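Local coordinates for protein ribonuclease VapC (PDB 7BY3) that is probably the toxin of a toxin-antitoxin pair, a magnesium-dependent ribonuclease that cuts RNA, at residues S5-T10 against A91-T96; I105-K110 against T120-H125. One frame throughout, in Å; residues are numbered along the deposited sequence.

Interaction 1: S5-T10 against A91-T96; sequences SALFDT and AIILAT
Ile-93 of helix 88-99 fills the angle between Leu-7 on strand 6-8 and the carboxylate of Asp-9 just past the strand's end. Its CB starts out toward the strand, and the two branches that leave it divide the work. The CG2 methyl packs against Leu-7 CD2 at 3.9 Å, a methyl-to-methyl contact between two branched aliphatic residues whose side chains meet at a slant. The longer branch places CG1 beside the backbone N (chi1 -74°) and then runs on extended, which carries the terminal CD1 up to Asp-9. There CD1 lies 3.3 Å from Asp-9 OD1 and 4.2 Å from Thr-10 OG1, and the Ile-93 side chain as a whole runs at roughly a right angle to both. This is the PIN-domain arrangement of a helix laid over a central parallel sheet, with Asp-9 at the C-terminal end of a strand, where it is predicted to bind magnesium together with Asp-90. The carboxylate is held by polar neighbours. Its OD1 accepts the backbone N of Thr-10 at 2.6 Å, the N-H approaching from above the carboxylate plane. Its OD2 bonds to Thr-106 and to a polar side chain from the chain of another protein. Thr-10 OG1 has its own partner in Thr-40. Earlier on the strand, Leu-7 spreads its two methyls along the helix: CD2 sits 3.3 Å from Ile-93 O, while CD1 reaches Thr-96 CG2 at 4.0 Å. Threonine suits this buried helical site because it offers its methyl to leucine and turns its hydroxyl back on the helix. Thr-96 OG1 gives a bond of 2.8 Å to Ile-92 O, a carbonyl that Thr-96 N also grips from the opposite face of its plane.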
# COMPACT_ATOMS: atom_id res chain seq x y z
N SER B 5 20.69 8.83 -3.59
CA SER B 5 19.49 9.15 -2.83
C SER B 5 19.13 8.01 -1.89
O SER B 5 19.54 6.87 -2.09
CB SER B 5 18.33 9.46 -3.77
OG SER B 5 18.51 10.72 -4.39
N ALA B 6 18.35 8.32 -0.85
CA ALA B 6 18.11 7.37 0.22
C ALA B 6 16.64 7.11 0.50
O ALA B 6 15.82 8.04 0.53
CB ALA B 6 18.80 7.87 1.48
N LEU B 7 16.31 5.84 0.71
CA LEU B 7 15.00 5.44 1.22
C LEU B 7 15.20 4.80 2.60
O LEU B 7 15.94 3.83 2.74
CB LEU B 7 14.31 4.46 0.28
CG LEU B 7 12.90 4.02 0.69
CD1 LEU B 7 11.85 4.88 0.01
CD2 LEU B 7 12.66 2.56 0.40
N PHE B 8 14.53 5.34 3.61
CA PHE B 8 14.73 4.89 4.98
C PHE B 8 13.62 3.96 5.46
O PHE B 8 12.44 4.29 5.36
CB PHE B 8 14.87 6.09 5.92
CG PHE B 8 16.21 6.76 5.84
CD1 PHE B 8 16.43 7.79 4.95
CD2 PHE B 8 17.25 6.35 6.65
CE1 PHE B 8 17.66 8.41 4.87
CE2 PHE B 8 18.48 6.96 6.57
CZ PHE B 8 18.69 7.99 5.68
N ASP B 9 14.02 2.81 6.00
CA ASP B 9 13.08 1.83 6.53
C ASP B 9 12.49 2.31 7.85
O ASP B 9 13.05 3.19 8.51
CB ASP B 9 13.77 0.47 6.70
CG ASP B 9 12.79 -0.68 6.83
OD1 ASP B 9 11.57 -0.44 6.71
OD2 ASP B 9 13.25 -1.82 7.05
N THR B 10 11.36 1.72 8.23
CA THR B 10 10.59 2.14 9.39
C THR B 10 11.40 2.17 10.70
O THR B 10 11.25 3.10 11.50
CB THR B 10 9.36 1.23 9.60
OG1 THR B 10 8.64 1.11 8.36
CG2 THR B 10 8.44 1.80 10.66
N ALA B 91 9.10 -6.57 1.25
CA ALA B 91 9.20 -6.63 -0.20
C ALA B 91 8.74 -5.32 -0.85
O ALA B 91 9.33 -4.88 -1.84
CB ALA B 91 8.39 -7.79 -0.74
N ILE B 92 7.71 -4.72 -0.29
CA ILE B 92 7.15 -3.48 -0.83
C ILE B 92 8.11 -2.31 -0.65
O ILE B 92 8.29 -1.49 -1.55
CB ILE B 92 5.78 -3.16 -0.18
CG1 ILE B 92 4.75 -4.23 -0.55
CG2 ILE B 92 5.29 -1.79 -0.62
CD1 ILE B 92 3.46 -4.12 0.22
N ILE B 93 8.74 -2.25 0.52
CA ILE B 93 9.71 -1.19 0.80
C ILE B 93 10.96 -1.36 -0.06
O ILE B 93 11.53 -0.38 -0.53
CB ILE B 93 10.08 -1.17 2.30
CG1 ILE B 93 8.92 -0.59 3.11
CG2 ILE B 93 11.33 -0.35 2.55
CD1 ILE B 93 9.10 -0.68 4.61
N LEU B 94 11.36 -2.60 -0.29
CA LEU B 94 12.50 -2.89 -1.16
C LEU B 94 12.15 -2.61 -2.62
O LEU B 94 12.98 -2.12 -3.39
CB LEU B 94 12.96 -4.34 -0.99
CG LEU B 94 14.18 -4.76 -1.81
CD1 LEU B 94 15.36 -3.83 -1.55
CD2 LEU B 94 14.56 -6.20 -1.51
N ALA B 95 10.91 -2.92 -3.00
CA ALA B 95 10.43 -2.67 -4.36
C ALA B 95 10.38 -1.17 -4.64
O ALA B 95 10.70 -0.72 -5.74
CB ALA B 95 9.06 -3.29 -4.57
N THR B 96 9.97 -0.41 -3.64
CA THR B 96 9.90 1.04 -3.74
C THR B 96 11.28 1.64 -3.96
O THR B 96 11.45 2.54 -4.78
CB THR B 96 9.26 1.65 -2.48
OG1 THR B 96 7.90 1.20 -2.37
CG2 THR B 96 9.27 3.16 -2.54

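Interaction 2: I105-K110 against T120-H125; sequences ITRNTK and TPYEIH
A bend at chi3 (-73°) turns the end of Arg-107 alongside Tyr-122, whose ring is set, with CG between its backbone N and carbonyl carbon (chi1 54°), to meet the arginine's aliphatic stem. Arg-107 CG stands over one face of that ring, offset toward the rim and 4.1 Å from the centroid, a CH-pi contact. Further out on the side chain, Arg-107 NE comes to 3.2 Å from Tyr-122 CE1, which lies at the edge of the guanidinium and in its plane. With the two planes 57° apart, the charged group is tilted against the ring and does not stack flat on it. Arginine suits the place because its methylenes can cover an aromatic ring while its tip reaches a charge beyond: NH1 forms a salt bridge with Asp-15 OD2, the same oxygen to which Tyr-122 OH hydrogen-bonds. The shared oxygen holds the tips of both side chains close together. Ile-124 CG2 adds a looser apolar touch at 4.0 Å from Arg-107 CD.

Nearer the sheet the backbones close in. Thr-106 O receives a nearly straight CA-H...O contact from Thr-120 CA at 3.4 Å, and Pro-121, having no backbone N-H, sets its ring CD 3.1 Å from the same oxygen. On that ring, Pro-121 CG meets Ile-105 CG2 at 3.5 Å, two compact aliphatic surfaces in oblique contact. Thr-106 OG1, hydrogen-bonded to Asp-9 OD2, also takes the backbone N of Asn-108 at 3.0 Å in an ST turn, and the Asn-108 side chain caps the short, weakly bonded helix 109-112.

The chain leaves strand 103-105 through this turn, beside strand 118-119, where Thr-106 pairs with Val-119; Pro-121 and Tyr-122 rest on Ile-12 of helix 10-17, and Tyr-122 also reaches Ala-23 of helix 21-28.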
# COMPACT_ATOMS: atom_id res chain seq x y z
N ILE B 105 18.08 1.85 3.43
CA ILE B 105 18.81 1.87 4.69
C ILE B 105 17.92 1.28 5.77
O ILE B 105 16.85 1.81 6.07
CB ILE B 105 19.26 3.29 5.08
CG1 ILE B 105 19.93 3.98 3.89
CG2 ILE B 105 20.25 3.24 6.22
CD1 ILE B 105 19.02 4.89 3.15
N THR B 106 18.38 0.18 6.35
CA THR B 106 17.60 -0.55 7.33
C THR B 106 18.52 -1.21 8.34
O THR B 106 19.67 -1.54 8.03
CB THR B 106 16.71 -1.63 6.67
OG1 THR B 106 16.05 -2.40 7.68
CG2 THR B 106 17.55 -2.55 5.80
N ARG B 107 18.03 -1.41 9.56
CA ARG B 107 18.79 -2.12 10.57
C ARG B 107 18.60 -3.63 10.44
O ARG B 107 19.21 -4.39 11.19
CB ARG B 107 18.38 -1.68 11.97
CG ARG B 107 19.41 -0.85 12.69
CD ARG B 107 19.03 -0.63 14.14
NE ARG B 107 17.92 0.31 14.26
CZ ARG B 107 16.66 -0.05 14.43
NH1 ARG B 107 15.71 0.86 14.52
NH2 ARG B 107 16.35 -1.33 14.51
N ASN B 108 17.79 -4.06 9.49
CA ASN B 108 17.44 -5.47 9.42
C ASN B 108 18.42 -6.20 8.50
O ASN B 108 18.31 -6.15 7.28
CB ASN B 108 16.00 -5.61 8.92
CG ASN B 108 15.49 -7.04 8.95
OD1 ASN B 108 16.15 -7.94 9.46
ND2 ASN B 108 14.30 -7.24 8.40
N THR B 109 19.36 -6.90 9.13
CA THR B 109 20.36 -7.70 8.43
C THR B 109 19.85 -9.10 8.14
O THR B 109 20.17 -9.69 7.11
CB THR B 109 21.66 -7.79 9.24
OG1 THR B 109 21.40 -8.44 10.49
CG2 THR B 109 22.22 -6.41 9.50
N LYS B 110 19.07 -9.62 9.08
CA LYS B 110 18.55 -10.98 9.01
C LYS B 110 17.82 -11.23 7.70
O LYS B 110 18.06 -12.23 7.03
CB LYS B 110 17.62 -11.24 10.20
CG LYS B 110 17.16 -12.68 10.34
CD LYS B 110 16.36 -12.86 11.62
CE LYS B 110 15.54 -14.13 11.59
NZ LYS B 110 15.16 -14.51 10.20
N THR B 120 23.24 -1.43 5.83
CA THR B 120 22.99 -1.53 7.26
C THR B 120 23.84 -0.48 7.99
O THR B 120 25.06 -0.60 8.10
CB THR B 120 23.24 -2.96 7.79
OG1 THR B 120 22.99 -3.01 9.20
CG2 THR B 120 24.65 -3.45 7.49
N PRO B 121 23.18 0.60 8.46
CA PRO B 121 23.88 1.71 9.12
C PRO B 121 24.44 1.40 10.51
O PRO B 121 25.60 1.74 10.76
CB PRO B 121 22.79 2.79 9.21
CG PRO B 121 21.52 2.02 9.27
CD PRO B 121 21.73 0.81 8.42
N TYR B 122 23.68 0.73 11.37
CA TYR B 122 24.10 0.56 12.76
C TYR B 122 23.46 -0.67 13.43
O TYR B 122 22.75 -1.44 12.79
CB TYR B 122 23.80 1.83 13.57
CG TYR B 122 22.37 2.33 13.52
CD1 TYR B 122 21.48 2.04 14.54
CD2 TYR B 122 21.93 3.11 12.47
CE1 TYR B 122 20.18 2.51 14.50
CE2 TYR B 122 20.63 3.58 12.41
CZ TYR B 122 19.76 3.27 13.43
OH TYR B 122 18.46 3.74 13.39
N GLU B 123 23.72 -0.83 14.73
CA GLU B 123 23.43 -2.07 15.43
C GLU B 123 22.69 -1.85 16.76
O GLU B 123 22.87 -0.83 17.41
CB GLU B 123 24.74 -2.83 15.69
CG GLU B 123 24.61 -4.18 16.38
CD GLU B 123 23.90 -5.21 15.54
OE1 GLU B 123 24.03 -5.14 14.29
OE2 GLU B 123 23.21 -6.08 16.11
N ILE B 124 21.86 -2.82 17.14
CA ILE B 124 21.33 -2.86 18.50
C ILE B 124 22.22 -3.80 19.33
O ILE B 124 22.32 -4.99 19.06
CB ILE B 124 19.82 -3.28 18.53
CG1 ILE B 124 19.58 -4.69 17.98
CG2 ILE B 124 18.97 -2.29 17.76
CD1 ILE B 124 19.22 -5.72 19.04
N HIS B 125 22.90 -3.19 20.31
CA HIS B 125 23.83 -3.85 21.25
C HIS B 125 24.50 -5.12 20.73
O HIS B 125 23.97 -6.22 20.88
CB HIS B 125 23.11 -4.14 22.55

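Both contacts border one three-stranded parallel sheet. Interaction 1 is the core contact, its touching residues all buried, and packs strand 6-8 against helix 88-99 largely by aliphatic groups. Interaction 2, nearer the surface, joins the segment leaving the central strand 103-105 to the C-terminal tail, and leans on an arginine, a tyrosine and backbone carbonyl contacts. They meet at the sheet: Leu-7 O and Ile-105 N lie 3.0 Å apart in a probable strand-to-strand hydrogen bond, and Asp-9 OD2 and Thr-106 OG1 at 2.9 Å probably form another. Through that second pair the turn of interaction 2 touches Asp-9, the predicted magnesium ligand that lies in interaction 1.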